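Local coordinates for protein fibrillarin-like rRNA/tRNA 2'-O-methyltransferase (PDB 1G8S) that probably uses S-adenosyl-L-methionine to methylate ribose 2'-hydroxyls of rRNA and tRNA at sites chosen by a guide RNA, at residues A[75-80]-A[143-148]; A[81-86]-A[103-108]. All blocks are in the same frame, centred on the assembly; numbering follows the deposited sequence.

Contact 1 lies within the seven-stranded sheet of the methyltransferase domain, and contact 2 where strands of that sheet give way to loops; their centres are about 15 Å apart. The strand of 75-80 runs straight on into 81-86: contact 1 pairs that strand with 143-148, and contact 2 joins the loop it leads into with the end of the strand of 103-108. Probable hydrogen bonds connect the two contacts, from L81 N to Y148 O (2.8 Å) and from I104 N to Y80 O (3.0 Å), and L79 CD1 packs on I104 CG1 at 3.7 Å. Both approach the bound methionine: Y80 OH of contact 1 comes within 3.7 Å of its O, while S84 of contact 2 bonds its carboxylate.

Contact 1. Residues A[75-80]-A[143-148]; sequences DSKILY and KVDVIY. With MET (methionine), chain B.
Strand 77-80 runs parallel to strand 146-148, their axes 4.6 Å apart and inclined at 26°. V146 O receives L79 N (2.9 Å), and L79 O receives Y148 N (2.8 Å). Where segment 143-148 turns a corner at D145, K77 O takes two successive amides, D145 N at 2.9 Å and V146 N at 3.2 Å. The D145 side chain turns back to strand 77-80: its OD2 offers the anti lone pair to K77 N at 2.9 Å and also receives a water that bridges to D75 O, while OD1 forms a salt bridge with K169. K77 lays its CD against K143 O and carries NZ onward to a salt bridge with E142. On one face, with I78 and V146, Y80 and Y148 lie side by side, each with CG anti to its backbone N (chi1 -169° in Y80), which sends both rings the same way. The rings are slid apart and barely overlap, with planes at 27° and centroids 5.0 Å apart; Y80 CE1 meets Y148 CD2 at a tight 3.2 Å. On the opposite face L79 CB rests on I147 CG1 and V144 CG2, and helix 156-167 covers these side chains. In strand order 3-2-1-4-5-7-6 this is the central 1-4 pair of the Rossmann-like methyltransferase fold; the C-terminal ends of both strands lead to the predicted S-adenosyl-L-methionine site, Y80 near T88 and Y148 near D150.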
ATOM      1  N   ASP A  75       6.961   4.835 -17.731  1.00 26.91           N
ATOM      2  CA  ASP A  75       6.788   6.052 -18.519  1.00 27.31           C
ATOM      3  C   ASP A  75       6.557   7.287 -17.652  1.00 25.64           C
ATOM      4  O   ASP A  75       6.067   8.310 -18.134  1.00 25.37           O
ATOM      5  CB  ASP A  75       5.612   5.887 -19.486  1.00 30.26           C
ATOM      6  CG  ASP A  75       4.285   5.706 -18.769  1.00 36.90           C
ATOM      7  OD1 ASP A  75       3.243   5.641 -19.455  1.00 42.68           O
ATOM      8  OD2 ASP A  75       4.282   5.630 -17.522  1.00 39.67           O
ATOM      9  N   SER A  76       6.920   7.187 -16.380  1.00 23.53           N
ATOM     10  CA  SER A  76       6.738   8.293 -15.442  1.00 21.93           C
ATOM     11  C   SER A  76       7.698   9.452 -15.677  1.00 23.32           C
ATOM     12  O   SER A  76       8.831   9.261 -16.121  1.00 21.31           O
ATOM     13  CB  SER A  76       6.944   7.818 -13.998  1.00 21.01           C
ATOM     14  OG  SER A  76       5.929   6.922 -13.581  1.00 23.81           O
ATOM     15  N   LYS A  77       7.213  10.654 -15.389  1.00 20.16           N
ATOM     16  CA  LYS A  77       8.031  11.855 -15.462  1.00 22.11           C
ATOM     17  C   LYS A  77       8.203  12.147 -13.979  1.00 18.83           C
ATOM     18  O   LYS A  77       7.219  12.296 -13.247  1.00 20.54           O
ATOM     19  CB  LYS A  77       7.291  12.996 -16.158  1.00 26.32           C
ATOM     20  CG  LYS A  77       7.201  12.844 -17.661  1.00 31.39           C
ATOM     21  CD  LYS A  77       6.581  14.077 -18.289  1.00 40.38           C
ATOM     22  CE  LYS A  77       6.535  13.965 -19.801  1.00 43.56           C
ATOM     23  NZ  LYS A  77       5.916  15.172 -20.422  1.00 49.86           N
ATOM     24  N   ILE A  78       9.451  12.200 -13.535  1.00 17.07           N
ATOM     25  CA  ILE A  78       9.746  12.410 -12.128  1.00 15.91           C
ATOM     26  C   ILE A  78      10.579  13.656 -11.876  1.00 18.27           C
ATOM     27  O   ILE A  78      11.525  13.936 -12.616  1.00 18.67           O
ATOM     28  CB  ILE A  78      10.535  11.209 -11.546  1.00 19.62           C
ATOM     29  CG1 ILE A  78       9.781   9.906 -11.816  1.00 16.38           C
ATOM     30  CG2 ILE A  78      10.795  11.399 -10.064  1.00 19.32           C
ATOM     31  CD1 ILE A  78      10.303   9.179 -13.025  1.00 15.02           C
ATOM     32  N   LEU A  79      10.201  14.397 -10.837  1.00 15.84           N
ATOM     33  CA  LEU A  79      10.949  15.580 -10.408  1.00 16.58           C
ATOM     34  C   LEU A  79      11.685  15.114  -9.153  1.00 18.84           C
ATOM     35  O   LEU A  79      11.061  14.797  -8.132  1.00 17.91           O
ATOM     36  CB  LEU A  79       9.995  16.728 -10.077  1.00 15.90           C
ATOM     37  CG  LEU A  79      10.694  17.971  -9.511  1.00 17.35           C
ATOM     38  CD1 LEU A  79      11.685  18.524 -10.533  1.00 16.43           C
ATOM     39  CD2 LEU A  79       9.643  19.001  -9.151  1.00 14.66           C
ATOM     40  N   TYR A  80      13.009  15.045  -9.243  1.00 19.32           N
ATOM     41  CA  TYR A  80      13.853  14.589  -8.146  1.00 18.75           C
ATOM     42  C   TYR A  80      14.490  15.776  -7.426  1.00 17.84           C
ATOM     43  O   TYR A  80      15.262  16.527  -8.028  1.00 16.85           O
ATOM     44  CB  TYR A  80      14.957  13.667  -8.696  1.00 13.80           C
ATOM     45  CG  TYR A  80      15.737  12.937  -7.640  1.00 14.55           C
ATOM     46  CD1 TYR A  80      15.483  11.585  -7.367  1.00 19.46           C
ATOM     47  CD2 TYR A  80      16.712  13.587  -6.875  1.00 18.23           C
ATOM     48  CE1 TYR A  80      16.173  10.911  -6.368  1.00 19.12           C
ATOM     49  CE2 TYR A  80      17.405  12.913  -5.865  1.00 20.33           C
ATOM     50  CZ  TYR A  80      17.126  11.572  -5.619  1.00 23.77           C
ATOM     51  OH  TYR A  80      17.785  10.900  -4.617  1.00 23.76           O
ATOM     52  N   LYS A 143       4.907  19.021 -16.701  1.00 29.00           N
ATOM     53  CA  LYS A 143       4.111  18.442 -15.625  1.00 29.36           C
ATOM     54  C   LYS A 143       4.618  17.029 -15.335  1.00 26.22           C
ATOM     55  O   LYS A 143       4.852  16.248 -16.259  1.00 28.32           O
ATOM     56  CB  LYS A 143       2.636  18.398 -16.027  1.00 30.60           C
ATOM     57  CG  LYS A 143       1.947  19.750 -15.998  1.00 36.72           C
ATOM     58  CD  LYS A 143       1.902  20.282 -14.577  1.00 39.17           C
ATOM     59  CE  LYS A 143       1.215  21.629 -14.500  1.00 41.02           C
ATOM     60  NZ  LYS A 143       1.167  22.113 -13.091  1.00 39.85           N
ATOM     61  N   VAL A 144       4.794  16.706 -14.059  1.00 23.43           N
ATOM     62  CA  VAL A 144       5.287  15.385 -13.678  1.00 20.10           C
ATOM     63  C   VAL A 144       4.247  14.503 -12.998  1.00 17.12           C
ATOM     64  O   VAL A 144       3.236  14.981 -12.481  1.00 17.06           O
ATOM     65  CB  VAL A 144       6.512  15.478 -12.749  1.00 18.70           C
ATOM     66  CG1 VAL A 144       7.660  16.176 -13.481  1.00 16.80           C
ATOM     67  CG2 VAL A 144       6.145  16.199 -11.444  1.00 15.54           C
ATOM     68  N   ASP A 145       4.519  13.201 -13.012  1.00 19.10           N
ATOM     69  CA  ASP A 145       3.637  12.208 -12.404  1.00 22.07           C
ATOM     70  C   ASP A 145       4.032  11.981 -10.953  1.00 20.18           C
ATOM     71  O   ASP A 145       3.209  11.603 -10.114  1.00 20.82           O
ATOM     72  CB  ASP A 145       3.765  10.882 -13.158  1.00 19.39           C
ATOM     73  CG  ASP A 145       3.443  11.020 -14.616  1.00 23.55           C
ATOM     74  OD1 ASP A 145       2.246  11.143 -14.939  1.00 24.45           O
ATOM     75  OD2 ASP A 145       4.386  11.016 -15.439  1.00 21.92           O
ATOM     76  N   VAL A 146       5.304  12.214 -10.660  1.00 19.28           N
ATOM     77  CA  VAL A 146       5.813  11.995  -9.318  1.00 18.88           C
ATOM     78  C   VAL A 146       6.917  12.966  -8.940  1.00 17.25           C
ATOM     79  O   VAL A 146       7.744  13.336  -9.775  1.00 15.31           O
ATOM     80  CB  VAL A 146       6.415  10.564  -9.180  1.00 21.21           C
ATOM     81  CG1 VAL A 146       6.939  10.350  -7.781  1.00 23.43           C
ATOM     82  CG2 VAL A 146       5.366   9.503  -9.536  1.00 19.28           C
ATOM     83  N   ILE A 147       6.909  13.378  -7.681  1.00 17.13           N
ATOM     84  CA  ILE A 147       7.967  14.223  -7.150  1.00 17.84           C
ATOM     85  C   ILE A 147       8.573  13.370  -6.047  1.00 19.68           C
ATOM     86  O   ILE A 147       7.846  12.846  -5.186  1.00 19.05           O
ATOM     87  CB  ILE A 147       7.447  15.537  -6.520  1.00 17.62           C
ATOM     88  CG1 ILE A 147       6.882  16.458  -7.606  1.00 18.05           C
ATOM     89  CG2 ILE A 147       8.598  16.231  -5.767  1.00 17.25           C
ATOM     90  CD1 ILE A 147       6.191  17.704  -7.058  1.00 19.45           C
ATOM     91  N   TYR A 148       9.889  13.202  -6.094  1.00 17.81           N
ATOM     92  CA  TYR A 148      10.616  12.442  -5.093  1.00 14.74           C
ATOM     93  C   TYR A 148      11.506  13.465  -4.407  1.00 15.79           C
ATOM     94  O   TYR A 148      12.324  14.097  -5.072  1.00 15.29           O
ATOM     95  CB  TYR A 148      11.505  11.377  -5.741  1.00 16.48           C
ATOM     96  CG  TYR A 148      12.313  10.594  -4.736  1.00 16.49           C
ATOM     97  CD1 TYR A 148      11.759   9.494  -4.072  1.00 18.30           C
ATOM     98  CD2 TYR A 148      13.604  10.988  -4.385  1.00 15.47           C
ATOM     99  CE1 TYR A 148      12.466   8.818  -3.082  1.00 18.36           C
ATOM    100  CE2 TYR A 148      14.327  10.319  -3.396  1.00 18.66           C
ATOM    101  CZ  TYR A 148      13.748   9.232  -2.745  1.00 20.39           C
ATOM    102  OH  TYR A 148      14.439   8.584  -1.757  1.00 18.58           O
TER
HETATM  103  N   MET B 500      20.504  10.364  -0.896  1.00 71.73           N
HETATM  104  CA  MET B 500      21.509   9.921  -1.900  1.00 75.95           C
HETATM  105  C   MET B 500      20.814   9.189  -3.037  1.00 79.06           C
HETATM  106  O   MET B 500      19.840   8.470  -2.742  1.00 79.07           O
HETATM  107  CB  MET B 500      22.530   8.991  -1.247  1.00 71.91           C
HETATM  108  CG  MET B 500      23.752   8.752  -2.098  1.00 68.90           C
HETATM  109  SD  MET B 500      24.451  10.328  -2.591  1.00 68.96           S
HETATM  110  CE  MET B 500      24.855  11.027  -0.981  1.00 61.22           C
HETATM  111  OXT MET B 500      21.249   9.338  -4.196  1.00 79.07           O
HETATM  112  O   HOH W   1       3.776  10.091 -17.905  1.00 35.67           O
HETATM  113  O   HOH W   2       3.869  16.169 -18.817  1.00 35.61           O

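Contact 2. Residues A[81-86]-A[103-108]. With MET (methionine), chain B.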
ATOM      1  N   LEU A  81      14.179  15.923  -6.141  1.00 19.61           N
ATOM      2  CA  LEU A  81      14.707  17.017  -5.327  1.00 20.00           C
ATOM      3  C   LEU A  81      15.587  16.498  -4.198  1.00 22.34           C
ATOM      4  O   LEU A  81      15.149  15.692  -3.379  1.00 20.99           O
ATOM      5  CB  LEU A  81      13.555  17.826  -4.722  1.00 17.43           C
ATOM      6  CG  LEU A  81      12.456  18.300  -5.672  1.00 17.57           C
ATOM      7  CD1 LEU A  81      11.343  18.998  -4.873  1.00 16.26           C
ATOM      8  CD2 LEU A  81      13.066  19.229  -6.730  1.00 18.40           C
ATOM      9  N   GLY A  82      16.828  16.967  -4.139  1.00 21.67           N
ATOM     10  CA  GLY A  82      17.707  16.541  -3.068  1.00 23.01           C
ATOM     11  C   GLY A  82      19.119  16.199  -3.494  1.00 25.08           C
ATOM     12  O   GLY A  82      19.339  15.683  -4.591  1.00 24.31           O
ATOM     13  N   ALA A  83      20.072  16.485  -2.611  1.00 23.86           N
ATOM     14  CA  ALA A  83      21.479  16.220  -2.865  1.00 23.09           C
ATOM     15  C   ALA A  83      21.663  14.743  -3.167  1.00 23.69           C
ATOM     16  O   ALA A  83      21.090  13.886  -2.491  1.00 22.40           O
ATOM     17  CB  ALA A  83      22.317  16.610  -1.646  1.00 22.80           C
ATOM     18  N   SER A  84      22.458  14.449  -4.185  1.00 23.44           N
ATOM     19  CA  SER A  84      22.709  13.061  -4.563  1.00 23.67           C
ATOM     20  C   SER A  84      23.964  12.940  -5.400  1.00 25.80           C
ATOM     21  O   SER A  84      24.241  13.789  -6.248  1.00 24.08           O
ATOM     22  CB  SER A  84      21.527  12.504  -5.358  1.00 25.26           C
ATOM     23  OG  SER A  84      21.829  11.217  -5.887  1.00 24.49           O
ATOM     24  N   ALA A  85      24.712  11.871  -5.150  1.00 27.00           N
ATOM     25  CA  ALA A  85      25.929  11.583  -5.890  1.00 30.65           C
ATOM     26  C   ALA A  85      25.538  10.703  -7.080  1.00 31.70           C
ATOM     27  O   ALA A  85      26.387  10.313  -7.883  1.00 33.67           O
ATOM     28  CB  ALA A  85      26.925  10.861  -4.997  1.00 31.91           C
ATOM     29  N   GLY A  86      24.246  10.387  -7.174  1.00 27.63           N
ATOM     30  CA  GLY A  86      23.750   9.586  -8.280  1.00 25.46           C
ATOM     31  C   GLY A  86      23.123   8.239  -7.952  1.00 22.72           C
ATOM     32  O   GLY A  86      22.513   7.626  -8.829  1.00 22.50           O
ATOM     33  N   ALA A 103      16.456  16.246 -12.361  1.00 19.22           N
ATOM     34  CA  ALA A 103      17.228  16.279 -11.131  1.00 18.89           C
ATOM     35  C   ALA A 103      17.647  17.707 -10.786  1.00 19.98           C
ATOM     36  O   ALA A 103      18.478  18.292 -11.480  1.00 21.34           O
ATOM     37  CB  ALA A 103      18.466  15.394 -11.277  1.00 18.00           C
ATOM     38  N   ILE A 104      17.069  18.249  -9.717  1.00 19.36           N
ATOM     39  CA  ILE A 104      17.386  19.606  -9.267  1.00 19.25           C
ATOM     40  C   ILE A 104      18.511  19.600  -8.234  1.00 21.31           C
ATOM     41  O   ILE A 104      18.408  18.947  -7.193  1.00 20.43           O
ATOM     42  CB  ILE A 104      16.151  20.283  -8.626  1.00 18.38           C
ATOM     43  CG1 ILE A 104      14.916  20.085  -9.516  1.00 18.19           C
ATOM     44  CG2 ILE A 104      16.445  21.781  -8.385  1.00 14.09           C
ATOM     45  CD1 ILE A 104      15.055  20.593 -10.926  1.00 13.90           C
ATOM     46  N   GLU A 105      19.593  20.321  -8.526  1.00 20.46           N
ATOM     47  CA  GLU A 105      20.720  20.427  -7.600  1.00 18.92           C
ATOM     48  C   GLU A 105      21.170  21.886  -7.557  1.00 20.40           C
ATOM     49  O   GLU A 105      21.250  22.538  -8.595  1.00 20.53           O
ATOM     50  CB  GLU A 105      21.889  19.549  -8.043  1.00 19.78           C
ATOM     51  CG  GLU A 105      21.591  18.047  -8.075  1.00 19.24           C
ATOM     52  CD  GLU A 105      21.039  17.508  -6.766  1.00 22.90           C
ATOM     53  OE1 GLU A 105      21.293  18.108  -5.696  1.00 24.80           O
ATOM     54  OE2 GLU A 105      20.346  16.456  -6.800  1.00 22.03           O
ATOM     55  N   TYR A 106      21.453  22.384  -6.355  1.00 23.03           N
ATOM     56  CA  TYR A 106      21.878  23.774  -6.175  1.00 25.33           C
ATOM     57  C   TYR A 106      23.382  23.969  -6.348  1.00 23.47           C
ATOM     58  O   TYR A 106      23.827  24.891  -7.043  1.00 24.01           O
ATOM     59  CB  TYR A 106      21.470  24.270  -4.786  1.00 30.55           C
ATOM     60  CG  TYR A 106      22.000  25.648  -4.459  1.00 41.88           C
ATOM     61  CD1 TYR A 106      21.432  26.788  -5.028  1.00 45.47           C
ATOM     62  CD2 TYR A 106      23.106  25.810  -3.621  1.00 46.50           C
ATOM     63  CE1 TYR A 106      21.955  28.057  -4.774  1.00 51.00           C
ATOM     64  CE2 TYR A 106      23.637  27.072  -3.363  1.00 51.56           C
ATOM     65  CZ  TYR A 106      23.058  28.190  -3.944  1.00 53.85           C
ATOM     66  OH  TYR A 106      23.590  29.438  -3.704  1.00 59.36           O
ATOM     67  N   ALA A 107      24.165  23.103  -5.717  1.00 21.71           N
ATOM     68  CA  ALA A 107      25.614  23.217  -5.789  1.00 19.94           C
ATOM     69  C   ALA A 107      26.229  22.611  -7.040  1.00 17.89           C
ATOM     70  O   ALA A 107      26.005  21.434  -7.355  1.00 17.45           O
ATOM     71  CB  ALA A 107      26.240  22.592  -4.557  1.00 17.43           C
ATOM     72  N   PRO A 108      27.024  23.405  -7.777  1.00 19.27           N
ATOM     73  CA  PRO A 108      27.669  22.906  -8.994  1.00 19.88           C
ATOM     74  C   PRO A 108      28.500  21.647  -8.719  1.00 23.60           C
ATOM     75  O   PRO A 108      28.581  20.751  -9.561  1.00 25.43           O
ATOM     76  CB  PRO A 108      28.538  24.087  -9.428  1.00 20.84           C
ATOM     77  CG  PRO A 108      27.725  25.264  -8.988  1.00 21.98           C
ATOM     78  CD  PRO A 108      27.273  24.851  -7.609  1.00 19.44           C
TER
HETATM   79  N   MET B 500      20.504  10.364  -0.896  1.00 71.73           N
HETATM   80  CA  MET B 500      21.509   9.921  -1.900  1.00 75.95           C
HETATM   81  C   MET B 500      20.814   9.189  -3.037  1.00 79.06           C
HETATM   82  O   MET B 500      19.840   8.470  -2.742  1.00 79.07           O
HETATM   83  CB  MET B 500      22.530   8.991  -1.247  1.00 71.91           C
HETATM   84  CG  MET B 500      23.752   8.752  -2.098  1.00 68.90           C
HETATM   85  SD  MET B 500      24.451  10.328  -2.591  1.00 68.96           S
HETATM   86  CE  MET B 500      24.855  11.027  -0.981  1.00 61.22           C
HETATM   87  OXT MET B 500      21.249   9.338  -4.196  1.00 79.07           O
HETATM   88  O   HOH W   3      17.945  19.627  -4.447  1.00 30.78           O
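E105 reaches from the end of strand 100-105 to the backbone of G82 and A83, in the loop that follows strand 77-81. From CB, CG stands anti to the carbonyl carbon (chi1 -63°), and the chain bends at chi2 (-54°), bringing CD toward the loop. CD comes to 3.3 Å from G82 O. OE1 touches A83 CA at 3.4 Å, and OE2 is the atom nearest the loop, 2.5 Å from G82 O. The side chain as a whole also touches I110 and M111 of helix 108-117. An alanine here would take away everything beyond CB and would probably leave G82 O without its carboxyl neighbour and a gap beside A83. One residue earlier on each segment, L81 and I104 form a parallel bridge and lie side by side; L81 CD2 presses on I104 CG1 at 3.5 Å, closer than usual for two carbons. Beyond this bridge the backbones part, and a water fills in, donating to I104 O at 2.9 Å and accepting a weak bond from G82 N. Further along the loop S84 OG donates to OXT of the bound methionine at 2.6 Å. The same oxygen accepts from G86 N (2.9 Å), an ST turn that leads into the N-cap of helix 87-95, where T88 OG1 also bonds the methionine. A glycine-containing loop after the first strand and an acid ending the second are features of Rossmann-like methyltransferases, consistent with the predicted role of E105 in binding S-adenosyl-L-methionine. Helix 108-117 thus flanks the E105 side, while strand 144-149 and helix 156-167 pack against L81.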